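Local coordinates for protein DNA polymerase III subunit beta (Helicobacter pylori 26695, PDB 4S3I) that confers DNA tethering and processivity on DNA polymerases and other proteins, as a sliding ring of the replication machinery, at residues A[10-15]-A[87-92]; A[82-87]-A[105-110]; A[268-273]-A[322-327]; A[331-336]-A[365-370]. One frame throughout, in Å; residues are numbered along the deposited sequence.

Contact 1 of 4, residues A[10-15]-A[87-92]; sequences NDLENA and SNIILE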
loop_
_atom_site.group_PDB
_atom_site.type_symbol
_atom_site.label_atom_id
_atom_site.label_comp_id
_atom_site.label_asym_id
_atom_site.label_seq_id
_atom_site.Cartn_x
_atom_site.Cartn_y
_atom_site.Cartn_z
ATOM N N ASN A 10 12.480 22.058 -0.494
ATOM C CA ASN A 10 11.343 21.485 -1.202
ATOM C C ASN A 10 11.551 21.365 -2.711
ATOM O O ASN A 10 11.105 20.387 -3.322
ATOM C CB ASN A 10 10.055 22.246 -0.874
ATOM C CG ASN A 10 9.691 22.155 0.594
ATOM O OD1 ASN A 10 9.443 21.065 1.118
ATOM N ND2 ASN A 10 9.663 23.301 1.270
ATOM N N ASP A 11 12.218 22.348 -3.309
ATOM C CA ASP A 11 12.564 22.276 -4.725
ATOM C C ASP A 11 13.473 21.074 -4.964
ATOM O O ASP A 11 13.270 20.281 -5.886
ATOM C CB ASP A 11 13.321 23.530 -5.161
ATOM C CG ASP A 11 12.455 24.779 -5.180
ATOM O OD1 ASP A 11 11.215 24.652 -5.148
ATOM O OD2 ASP A 11 13.039 25.887 -5.251
ATOM N N LEU A 12 14.480 20.949 -4.116
ATOM C CA LEU A 12 15.454 19.868 -4.256
ATOM C C LEU A 12 14.760 18.514 -4.076
ATOM O O LEU A 12 14.900 17.615 -4.914
ATOM C CB LEU A 12 16.590 20.048 -3.249
ATOM C CG LEU A 12 17.664 18.964 -3.196
ATOM C CD1 LEU A 12 18.374 18.837 -4.546
ATOM C CD2 LEU A 12 18.669 19.275 -2.093
ATOM N N GLU A 13 13.987 18.381 -3.002
ATOM C CA GLU A 13 13.311 17.115 -2.707
ATOM C C GLU A 13 12.410 16.688 -3.864
ATOM O O GLU A 13 12.464 15.540 -4.315
ATOM C CB GLU A 13 12.507 17.209 -1.405
ATOM C CG GLU A 13 11.703 15.939 -1.072
ATOM C CD GLU A 13 11.088 15.959 0.330
ATOM O OE1 GLU A 13 10.472 14.948 0.726
ATOM O OE2 GLU A 13 11.218 16.980 1.037
ATOM N N ASN A 14 11.595 17.617 -4.355
ATOM C CA ASN A 14 10.757 17.349 -5.518
ATOM C C ASN A 14 11.559 16.884 -6.734
ATOM O O ASN A 14 11.201 15.897 -7.384
ATOM C CB ASN A 14 9.918 18.579 -5.880
ATOM C CG ASN A 14 8.748 18.770 -4.948
ATOM O OD1 ASN A 14 8.175 17.797 -4.454
ATOM N ND2 ASN A 14 8.387 20.027 -4.690
ATOM N N ALA A 15 12.642 17.586 -7.042
ATOM C CA ALA A 15 13.474 17.181 -8.165
ATOM C C ALA A 15 14.015 15.759 -7.961
ATOM O O ALA A 15 14.000 14.939 -8.881
ATOM C CB ALA A 15 14.615 18.174 -8.399
ATOM N N SER A 87 14.174 24.474 5.466
ATOM C CA SER A 87 15.033 25.644 5.350
ATOM C C SER A 87 16.082 25.336 4.277
ATOM O O SER A 87 16.263 24.174 3.896
ATOM C CB SER A 87 15.696 25.979 6.690
ATOM O OG SER A 87 16.622 24.982 7.081
ATOM N N ASN A 88 16.759 26.362 3.776
ATOM C CA ASN A 88 17.671 26.177 2.655
ATOM C C ASN A 88 18.815 25.200 2.945
ATOM O O ASN A 88 19.277 25.083 4.080
ATOM C CB ASN A 88 18.227 27.529 2.193
ATOM C CG ASN A 88 17.211 28.337 1.401
ATOM O OD1 ASN A 88 16.073 27.904 1.198
ATOM N ND2 ASN A 88 17.623 29.521 0.948
ATOM N N ILE A 89 19.278 24.522 1.899
ATOM C CA ILE A 89 20.329 23.512 2.021
ATOM C C ILE A 89 21.571 23.907 1.250
ATOM O O ILE A 89 21.486 24.324 0.098
ATOM C CB ILE A 89 19.828 22.157 1.496
ATOM C CG1 ILE A 89 18.709 21.638 2.406
ATOM C CG2 ILE A 89 20.972 21.137 1.406
ATOM C CD1 ILE A 89 17.965 20.453 1.840
ATOM N N ILE A 90 22.728 23.772 1.888
ATOM C CA ILE A 90 23.996 24.054 1.248
ATOM C C ILE A 90 24.586 22.784 0.636
ATOM O O ILE A 90 24.715 21.765 1.313
ATOM C CB ILE A 90 24.985 24.642 2.262
ATOM C CG1 ILE A 90 24.527 26.042 2.686
ATOM C CG2 ILE A 90 26.395 24.667 1.702
ATOM C CD1 ILE A 90 25.328 26.647 3.829
ATOM N N LEU A 91 24.946 22.845 -0.644
ATOM C CA LEU A 91 25.634 21.736 -1.297
ATOM C C LEU A 91 27.009 22.206 -1.709
ATOM O O LEU A 91 27.144 23.200 -2.432
ATOM C CB LEU A 91 24.850 21.243 -2.509
ATOM C CG LEU A 91 23.398 20.907 -2.201
ATOM C CD1 LEU A 91 22.624 20.581 -3.473
ATOM C CD2 LEU A 91 23.311 19.748 -1.204
ATOM N N GLU A 92 28.038 21.514 -1.239
ATOM C CA GLU A 92 29.400 21.942 -1.527
ATOM C C GLU A 92 30.322 20.750 -1.737
ATOM O O GLU A 92 30.377 19.855 -0.900
ATOM C CB GLU A 92 29.932 22.810 -0.379
ATOM C CG GLU A 92 31.391 23.248 -0.544
ATOM C CD GLU A 92 31.819 24.270 0.505
ATOM O OE1 GLU A 92 31.042 24.512 1.460
ATOM O OE2 GLU A 92 32.930 24.829 0.367
#
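The L12 side chain leaves helix 9-19 with CG anti to its backbone N (chi1 177°), and chi2 near 60° sets its two methyls; of these, CD2 does the touching. From strand 89-94, I89 extends CG1 on the side away from its carbonyl carbon (chi1 -66°), with CD1 at the tip of the extended side chain. These ends meet at 4.2 Å, L12 CD2 to I89 CD1, two terminal methyls touching where one side chain runs roughly perpendicular to the other. The same L12 methyl also approaches L91, at 4.4 Å from L12 CD2 to L91 CD1. One leucine methyl therefore serves two strand residues, i and i+2, whose side chains leave the strand on the same face. The contact buries more of L12 than of I89 or L91, since L12 meets both. This is helix-on-sheet packing in the N-terminal domain of a processivity ring, where two helices, 9-19 and 74-82, lie against antiparallel sheet. The second helix joins through I81, which touches both L12 and I89. From the sheet come V7 on L12, I5 on L91, and I100 on both I89 and L91. On the helix the backbone is regular around L12, with N14 N to N10 O and A15 N to D11 O both at 3.0 Å. Backbone bonds pair I89 with V7 and L91 with I5, fixing the strand that presents the two partners.

Contact 2 of 4, residues A[82-87]-A[105-110]; sequences SCLKDS and SSFKLP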
loop_
_atom_site.group_PDB
_atom_site.type_symbol
_atom_site.label_atom_id
_atom_site.label_comp_id
_atom_site.label_asym_id
_atom_site.label_seq_id
_atom_site.Cartn_x
_atom_site.Cartn_y
_atom_site.Cartn_z
ATOM N N SER A 82 14.825 14.338 2.491
ATOM C CA SER A 82 13.449 14.176 2.961
ATOM C C SER A 82 13.360 14.235 4.490
ATOM O O SER A 82 12.291 14.471 5.058
ATOM C CB SER A 82 12.842 12.873 2.427
ATOM O OG SER A 82 13.525 11.744 2.931
ATOM N N CYS A 83 14.491 14.038 5.157
ATOM C CA CYS A 83 14.508 14.062 6.622
ATOM C C CYS A 83 14.937 15.411 7.198
ATOM O O CYS A 83 15.006 15.572 8.415
ATOM C CB CYS A 83 15.414 12.945 7.165
ATOM S SG CYS A 83 14.634 11.323 7.066
ATOM N N LEU A 84 15.217 16.375 6.327
ATOM C CA LEU A 84 15.733 17.671 6.773
ATOM C C LEU A 84 14.613 18.659 7.094
ATOM O O LEU A 84 13.432 18.346 6.933
ATOM C CB LEU A 84 16.689 18.253 5.735
ATOM C CG LEU A 84 18.054 17.570 5.727
ATOM C CD1 LEU A 84 18.950 18.126 4.630
ATOM C CD2 LEU A 84 18.713 17.743 7.090
ATOM N N LYS A 85 14.981 19.842 7.578
ATOM C CA LYS A 85 13.976 20.859 7.885
ATOM C C LYS A 85 13.576 21.579 6.600
ATOM O O LYS A 85 14.214 21.407 5.563
ATOM C CB LYS A 85 14.517 21.859 8.918
ATOM C CG LYS A 85 14.849 21.248 10.282
ATOM C CD LYS A 85 15.260 22.314 11.302
ATOM C CE LYS A 85 15.662 21.690 12.638
ATOM N NZ LYS A 85 14.597 20.790 13.168
ATOM N N ASP A 86 12.520 22.377 6.669
ATOM C CA ASP A 86 12.126 23.207 5.540
ATOM C C ASP A 86 12.856 24.544 5.620
ATOM O O ASP A 86 12.249 25.593 5.847
ATOM C CB ASP A 86 10.607 23.405 5.507
ATOM C CG ASP A 86 9.858 22.123 5.170
ATOM O OD1 ASP A 86 10.190 21.488 4.144
ATOM O OD2 ASP A 86 8.944 21.744 5.940
ATOM N N SER A 87 14.174 24.474 5.466
ATOM C CA SER A 87 15.033 25.644 5.350
ATOM C C SER A 87 16.082 25.336 4.277
ATOM O O SER A 87 16.263 24.174 3.896
ATOM C CB SER A 87 15.696 25.979 6.690
ATOM O OG SER A 87 16.622 24.982 7.081
ATOM N N SER A 105 22.834 20.302 10.951
ATOM C CA SER A 105 22.968 19.008 10.294
ATOM C C SER A 105 23.977 19.065 9.163
ATOM O O SER A 105 24.034 20.046 8.413
ATOM C CB SER A 105 21.620 18.543 9.752
ATOM O OG SER A 105 20.661 18.524 10.779
ATOM N N SER A 106 24.779 18.013 9.036
ATOM C CA SER A 106 25.749 17.939 7.941
ATOM C C SER A 106 26.017 16.502 7.493
ATOM O O SER A 106 26.064 15.588 8.313
ATOM C CB SER A 106 27.056 18.632 8.322
ATOM O OG SER A 106 27.730 17.928 9.338
ATOM N N PHE A 107 26.211 16.303 6.195
ATOM C CA PHE A 107 26.404 14.963 5.669
ATOM C C PHE A 107 27.485 14.967 4.628
ATOM O O PHE A 107 27.759 16.001 4.010
ATOM C CB PHE A 107 25.130 14.458 4.997
ATOM C CG PHE A 107 23.896 14.647 5.815
ATOM C CD1 PHE A 107 23.290 15.894 5.909
ATOM C CD2 PHE A 107 23.326 13.574 6.479
ATOM C CE1 PHE A 107 22.157 16.069 6.665
ATOM C CE2 PHE A 107 22.187 13.738 7.224
ATOM C CZ PHE A 107 21.601 14.993 7.319
ATOM N N LYS A 108 28.078 13.801 4.407
ATOM C CA LYS A 108 29.012 13.617 3.302
ATOM C C LYS A 108 28.661 12.356 2.518
ATOM O O LYS A 108 28.334 11.321 3.106
ATOM C CB LYS A 108 30.446 13.552 3.816
ATOM C CG LYS A 108 31.003 14.891 4.268
ATOM C CD LYS A 108 32.471 14.786 4.665
ATOM C CE LYS A 108 32.710 13.653 5.669
ATOM N NZ LYS A 108 32.233 13.945 7.060
ATOM N N LEU A 109 28.711 12.450 1.194
ATOM C CA LEU A 109 28.500 11.292 0.337
ATOM C C LEU A 109 29.575 11.282 -0.742
ATOM O O LEU A 109 29.988 12.338 -1.228
ATOM C CB LEU A 109 27.096 11.287 -0.284
ATOM C CG LEU A 109 25.933 10.962 0.645
ATOM C CD1 LEU A 109 24.590 11.154 -0.046
ATOM C CD2 LEU A 109 26.051 9.534 1.162
ATOM N N PRO A 110 30.046 10.086 -1.112
ATOM C CA PRO A 110 31.145 10.015 -2.076
ATOM C C PRO A 110 30.655 10.299 -3.502
ATOM O O PRO A 110 29.554 9.888 -3.864
ATOM C CB PRO A 110 31.621 8.565 -1.951
ATOM C CG PRO A 110 30.343 7.789 -1.548
ATOM C CD PRO A 110 29.553 8.754 -0.694
#
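S105 OG is hydrogen-bonded to T304 OG1 of the second subunit, while CB of the same S105 lies 4.0 Å from L84 CD2 within its own chain. Strand 105-110 thus joins an intrachain apolar contact to an intersubunit polar one. L84 reaches over from the loop after helix 74-82: with CG anti to its carbonyl carbon (chi1 -75°), its branch tip comes nearer the strand than its first bond would suggest. The methyl CD2 carries the whole contact. It meets F107 at the edge of the ring, near the ring plane, with L84 CD2 3.9 Å from F107 CE1 and 4.0 Å from F107 CZ. These nearly equal distances place the methyl beside the CE1–CZ bond. The side chains of L84 and F107 run antiparallel, one alongside the other. The loop has its own ties: Q102 accepts from K85 N through OE1 and donates to S87 O through NE2, one amide spanning the turn centred on D86. That turn is an inverse gamma turn, closed by a weak bond of 3.1 Å from S87 N to K85 O. Across the interface, L272 of the second subunit packs on C83, S105 and F107, K85 NZ makes a salt bridge to E268 of that subunit, and S106, F107 and K108 pair with one of its strands in antiparallel fashion, making one continuous β-sheet of the two subunits. This is the head-to-tail interface that closes the dimeric ring of bacterial processivity factors.

Contact 3 of 4, residues A[268-273]-A[322-327]; sequences ESIKLC and VNAKFF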
loop_
_atom_site.group_PDB
_atom_site.type_symbol
_atom_site.label_atom_id
_atom_site.label_comp_id
_atom_site.label_asym_id
_atom_site.label_seq_id
_atom_site.Cartn_x
_atom_site.Cartn_y
_atom_site.Cartn_z
ATOM N N GLU A 268 -20.695 -1.921 -12.436
ATOM C CA GLU A 268 -21.143 -2.440 -11.149
ATOM C C GLU A 268 -21.587 -3.904 -11.292
ATOM O O GLU A 268 -21.273 -4.755 -10.454
ATOM C CB GLU A 268 -22.274 -1.554 -10.621
ATOM C CG GLU A 268 -22.712 -1.835 -9.213
ATOM C CD GLU A 268 -23.910 -0.976 -8.808
ATOM O OE1 GLU A 268 -24.399 -1.136 -7.665
ATOM O OE2 GLU A 268 -24.363 -0.148 -9.636
ATOM N N SER A 269 -22.275 -4.202 -12.386
ATOM C CA SER A 269 -22.805 -5.541 -12.618
ATOM C C SER A 269 -21.689 -6.536 -12.930
ATOM O O SER A 269 -21.703 -7.672 -12.444
ATOM C CB SER A 269 -23.838 -5.502 -13.750
ATOM O OG SER A 269 -24.970 -4.742 -13.357
ATOM N N ILE A 270 -20.727 -6.097 -13.737
ATOM C CA ILE A 270 -19.581 -6.925 -14.106
ATOM C C ILE A 270 -18.673 -7.233 -12.910
ATOM O O ILE A 270 -18.245 -8.380 -12.723
ATOM C CB ILE A 270 -18.793 -6.268 -15.243
ATOM C CG1 ILE A 270 -19.625 -6.348 -16.525
ATOM C CG2 ILE A 270 -17.439 -6.947 -15.436
ATOM C CD1 ILE A 270 -19.176 -5.395 -17.601
ATOM N N LYS A 271 -18.385 -6.219 -12.097
ATOM C CA LYS A 271 -17.626 -6.448 -10.866
ATOM C C LYS A 271 -18.332 -7.460 -9.986
ATOM O O LYS A 271 -17.706 -8.338 -9.388
ATOM C CB LYS A 271 -17.430 -5.142 -10.094
ATOM C CG LYS A 271 -16.487 -4.173 -10.771
ATOM C CD LYS A 271 -16.439 -2.837 -10.036
ATOM C CE LYS A 271 -15.465 -1.882 -10.724
ATOM N NZ LYS A 271 -15.587 -0.467 -10.242
ATOM N N LEU A 272 -19.651 -7.327 -9.909
ATOM C CA LEU A 272 -20.473 -8.194 -9.076
ATOM C C LEU A 272 -20.309 -9.667 -9.467
ATOM O O LEU A 272 -20.130 -10.526 -8.606
ATOM C CB LEU A 272 -21.940 -7.773 -9.201
ATOM C CG LEU A 272 -22.927 -8.463 -8.275
ATOM C CD1 LEU A 272 -22.316 -8.488 -6.888
ATOM C CD2 LEU A 272 -24.265 -7.736 -8.237
ATOM N N CYS A 273 -20.374 -9.966 -10.762
ATOM C CA CYS A 273 -20.234 -11.361 -11.206
ATOM C C CYS A 273 -18.776 -11.799 -11.142
ATOM O O CYS A 273 -18.481 -12.983 -10.995
ATOM C CB CYS A 273 -20.807 -11.553 -12.618
ATOM S SG CYS A 273 -22.603 -11.308 -12.706
ATOM N N VAL A 322 -17.916 -12.579 -22.454
ATOM C CA VAL A 322 -16.880 -11.551 -22.324
ATOM C C VAL A 322 -15.878 -11.798 -21.201
ATOM O O VAL A 322 -16.202 -12.415 -20.186
ATOM C CB VAL A 322 -17.473 -10.144 -22.140
ATOM C CG1 VAL A 322 -18.484 -9.830 -23.234
ATOM C CG2 VAL A 322 -18.116 -10.003 -20.756
ATOM N N ASN A 323 -14.657 -11.303 -21.394
ATOM C CA ASN A 323 -13.659 -11.262 -20.331
ATOM C C ASN A 323 -13.988 -10.064 -19.437
ATOM O O ASN A 323 -14.066 -8.921 -19.904
ATOM C CB ASN A 323 -12.243 -11.156 -20.926
ATOM C CG ASN A 323 -11.148 -11.031 -19.859
ATOM O OD1 ASN A 323 -11.192 -10.148 -18.994
ATOM N ND2 ASN A 323 -10.141 -11.896 -19.945
ATOM N N ALA A 324 -14.196 -10.337 -18.151
ATOM C CA ALA A 324 -14.698 -9.319 -17.230
ATOM C C ALA A 324 -13.701 -8.172 -17.077
ATOM O O ALA A 324 -14.053 -6.993 -17.221
ATOM C CB ALA A 324 -15.018 -9.954 -15.872
ATOM N N LYS A 325 -12.454 -8.521 -16.783
ATOM C CA LYS A 325 -11.402 -7.514 -16.642
ATOM C C LYS A 325 -11.246 -6.661 -17.898
ATOM O O LYS A 325 -11.110 -5.443 -17.808
ATOM C CB LYS A 325 -10.068 -8.185 -16.293
ATOM C CG LYS A 325 -8.853 -7.257 -16.377
ATOM C CD LYS A 325 -7.563 -8.090 -16.395
ATOM C CE LYS A 325 -6.316 -7.224 -16.358
ATOM N NZ LYS A 325 -5.088 -8.049 -16.566
ATOM N N PHE A 326 -11.268 -7.274 -19.075
ATOM C CA PHE A 326 -11.095 -6.470 -20.297
ATOM C C PHE A 326 -12.268 -5.511 -20.458
ATOM O O PHE A 326 -12.095 -4.329 -20.778
ATOM C CB PHE A 326 -10.988 -7.336 -21.554
ATOM C CG PHE A 326 -9.786 -8.247 -21.583
ATOM C CD1 PHE A 326 -8.793 -8.160 -20.613
ATOM C CD2 PHE A 326 -9.655 -9.190 -22.589
ATOM C CE1 PHE A 326 -7.692 -9.009 -20.645
ATOM C CE2 PHE A 326 -8.557 -10.039 -22.632
ATOM C CZ PHE A 326 -7.576 -9.948 -21.660
ATOM N N PHE A 327 -13.470 -6.024 -20.234
ATOM C CA PHE A 327 -14.661 -5.209 -20.404
ATOM C C PHE A 327 -14.594 -4.037 -19.437
ATOM O O PHE A 327 -14.867 -2.892 -19.801
ATOM C CB PHE A 327 -15.912 -6.057 -20.133
ATOM C CG PHE A 327 -17.142 -5.587 -20.868
ATOM C CD1 PHE A 327 -17.823 -4.447 -20.456
ATOM C CD2 PHE A 327 -17.619 -6.295 -21.975
ATOM C CE1 PHE A 327 -18.989 -4.005 -21.130
ATOM C CE2 PHE A 327 -18.768 -5.869 -22.662
ATOM C CZ PHE A 327 -19.456 -4.714 -22.233
#
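I270 meets helix 324-332 with two separate methyls. Its chi1 of -70° puts CG1 opposite the carbonyl carbon and CG2 opposite the backbone N, so that CD1 reaches F327 and CG2 reaches A324. CD1 comes close to the F327 ring, 3.3 Å from I270 CD1 to F327 CD1 and 3.8 Å to F327 CE1; the approach is oblique, and the first distance is unusually close for two carbons, consistent with tight packing. The I270 side chain lies nearly perpendicular to that of F327. The other methyl, I270 CG2, rests on A324, 3.9 Å from A324 CB and 3.8 Å from A324 O. In the C-terminal domain of the ring this is a helix-against-helix contact, joining 263-273 to the first turn of 324-332, with sheet strands packed behind both. That first turn is held by an N-cap: N323 OD1 accepts from F326 N at 2.9 Å with an N-H...O angle of 164°, although the donor stands 38° above the carbonyl plane. The amide of N323 also covers F326, ND2 lying 3.5 Å above the ring plane, over its centre. Behind the first shell, I280 touches I270, A324 and V322, while F350 and I352 pack on F327. Backbone bonds of V322 to I280 and A324 to S278 tie the start of this helix to strand 279-284 and the residue just before it.

Contact 4 of 4, residues A[331-336]-A[365-370]; sequences LNALGT and AKISTL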
loop_
_atom_site.group_PDB
_atom_site.type_symbol
_atom_site.label_atom_id
_atom_site.label_comp_id
_atom_site.label_asym_id
_atom_site.label_seq_id
_atom_site.Cartn_x
_atom_site.Cartn_y
_atom_site.Cartn_z
ATOM N N LEU A 331 -14.324 0.088 -20.198
ATOM C CA LEU A 331 -15.263 1.081 -19.682
ATOM C C LEU A 331 -14.516 2.173 -18.902
ATOM O O LEU A 331 -14.850 3.359 -18.987
ATOM C CB LEU A 331 -16.324 0.417 -18.797
ATOM C CG LEU A 331 -17.279 -0.566 -19.488
ATOM C CD1 LEU A 331 -18.273 -1.097 -18.475
ATOM C CD2 LEU A 331 -18.012 0.085 -20.694
ATOM N N ASN A 332 -13.512 1.765 -18.122
ATOM C CA ASN A 332 -12.680 2.730 -17.388
ATOM C C ASN A 332 -12.049 3.784 -18.305
ATOM O O ASN A 332 -11.815 4.921 -17.906
ATOM C CB ASN A 332 -11.573 2.007 -16.596
ATOM C CG ASN A 332 -12.115 1.110 -15.503
ATOM O OD1 ASN A 332 -13.247 1.282 -15.042
ATOM N ND2 ASN A 332 -11.296 0.142 -15.071
ATOM N N ALA A 333 -11.770 3.400 -19.544
ATOM C CA ALA A 333 -11.117 4.301 -20.497
ATOM C C ALA A 333 -12.065 5.328 -21.121
ATOM O O ALA A 333 -11.633 6.174 -21.908
ATOM C CB ALA A 333 -10.446 3.503 -21.580
ATOM N N LEU A 334 -13.353 5.252 -20.786
ATOM C CA LEU A 334 -14.376 6.127 -21.383
ATOM C C LEU A 334 -14.729 7.306 -20.506
ATOM O O LEU A 334 -14.881 7.156 -19.293
ATOM C CB LEU A 334 -15.660 5.331 -21.623
ATOM C CG LEU A 334 -15.476 4.071 -22.445
ATOM C CD1 LEU A 334 -16.834 3.403 -22.613
ATOM C CD2 LEU A 334 -14.874 4.430 -23.804
ATOM N N GLY A 335 -14.911 8.477 -21.112
ATOM C CA GLY A 335 -15.249 9.673 -20.348
ATOM C C GLY A 335 -16.731 10.036 -20.285
ATOM O O GLY A 335 -17.092 11.055 -19.701
ATOM N N THR A 336 -17.596 9.217 -20.870
ATOM C CA THR A 336 -19.031 9.555 -20.951
ATOM C C THR A 336 -19.822 8.670 -20.004
ATOM O O THR A 336 -19.347 7.617 -19.631
ATOM C CB THR A 336 -19.561 9.329 -22.366
ATOM O OG1 THR A 336 -19.137 8.033 -22.816
ATOM C CG2 THR A 336 -19.018 10.396 -23.327
ATOM N N ALA A 365 -8.840 12.710 -25.039
ATOM C CA ALA A 365 -8.790 11.682 -26.065
ATOM C C ALA A 365 -10.025 10.801 -25.895
ATOM O O ALA A 365 -10.424 10.523 -24.763
ATOM C CB ALA A 365 -7.541 10.853 -25.913
ATOM N N LYS A 366 -10.609 10.333 -26.997
ATOM C CA LYS A 366 -11.671 9.327 -26.900
ATOM C C LYS A 366 -11.165 7.983 -27.385
ATOM O O LYS A 366 -10.873 7.799 -28.566
ATOM C CB LYS A 366 -12.917 9.750 -27.676
ATOM C CG LYS A 366 -13.433 11.129 -27.298
ATOM C CD LYS A 366 -14.794 11.378 -27.922
ATOM C CE LYS A 366 -15.268 12.799 -27.664
ATOM N NZ LYS A 366 -16.545 13.034 -28.412
ATOM N N ILE A 367 -11.061 7.050 -26.451
ATOM C CA ILE A 367 -10.468 5.747 -26.706
ATOM C C ILE A 367 -11.583 4.748 -27.012
ATOM O O ILE A 367 -12.628 4.765 -26.361
ATOM C CB ILE A 367 -9.660 5.251 -25.466
ATOM C CG1 ILE A 367 -8.228 5.801 -25.481
ATOM C CG2 ILE A 367 -9.570 3.730 -25.439
ATOM C CD1 ILE A 367 -8.107 7.293 -25.647
ATOM N N SER A 368 -11.357 3.896 -28.008
ATOM C CA SER A 368 -12.272 2.816 -28.346
ATOM C C SER A 368 -11.501 1.541 -28.112
ATOM O O SER A 368 -10.288 1.509 -28.343
ATOM C CB SER A 368 -12.681 2.906 -29.829
ATOM O OG SER A 368 -13.343 4.125 -30.098
ATOM N N THR A 369 -12.179 0.493 -27.653
ATOM C CA THR A 369 -11.511 -0.783 -27.457
ATOM C C THR A 369 -12.200 -1.902 -28.235
ATOM O O THR A 369 -13.426 -2.088 -28.143
ATOM C CB THR A 369 -11.433 -1.173 -25.969
ATOM O OG1 THR A 369 -10.787 -0.134 -25.216
ATOM C CG2 THR A 369 -10.654 -2.479 -25.810
ATOM N N LEU A 370 -11.408 -2.641 -29.000
ATOM C CA LEU A 370 -11.900 -3.799 -29.734
ATOM C C LEU A 370 -11.461 -5.058 -28.988
ATOM O O LEU A 370 -10.285 -5.194 -28.648
ATOM C CB LEU A 370 -11.342 -3.796 -31.159
ATOM C CG LEU A 370 -11.769 -4.998 -32.002
ATOM C CD1 LEU A 370 -13.206 -4.830 -32.492
ATOM C CD2 LEU A 370 -10.817 -5.241 -33.170
HETATM O O HOH W 1 -12.079 7.879 -23.708
#
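I367, A333 and L334 account for nearly all the surface buried here, I367 the most. Its CG2 methyl is anti to its backbone N and packs on the A333 methyl, with I367 CG2 4.0 Å from A333 CB. L334 makes a different kind of contact: its CD2 sits 3.4 Å from I367 O, an apolar methyl against the backbone carbonyl. A chi1 of -54° turns CG of L334 to the side of its backbone N, and the branch end thereby comes nearer to 365-370 than its CB direction implies. A water lies between the backbones. It accepts from I367 N at 3.0 Å, whereas its approach to A333 O, 2.5 Å, is too short to trust, so the bridge is only partly secure. L334 N hydrogen-bonds to L331 O at 3.0 Å, where the chain turns away after helix 324-332. Beyond the two segments, K263 of helix 263-273 hydrogen-bonds to L334 O and T336 O, and E354 accepts from G335 N. I367 touches S181 and T183 of strand 179-185, L334 touches I352, and strand 368-371 lies between strands 179-185 and 350-354, so the turn leaving helix 324-332 packs where the central and C-terminal domains share one sheet.

Overall arrangement
From the N terminus, contact 1 closes first, bringing strand 89-94 back against helix 9-19. Contact 2 opens inside that loop, at 82-87, and ends outside it, at 105-110; the two therefore cross, share S87 and lie only 9 Å apart between centres, with I89 CD1 touching L84 CD1. Together they tie helix 9-19 and the loop after helix 74-82 to strands 89-94 and 105-110 of one sheet. Contacts 3 and 4 follow in series within the C-terminal domain, about 47 and 41 Å from contact 1 between centres. Contact 3 joins helix 263-273 to the start of helix 324-332, and contact 4 joins the turn after that helix to 365-370, which runs into the last strand. Contacts 2 and 3 each reach the second subunit.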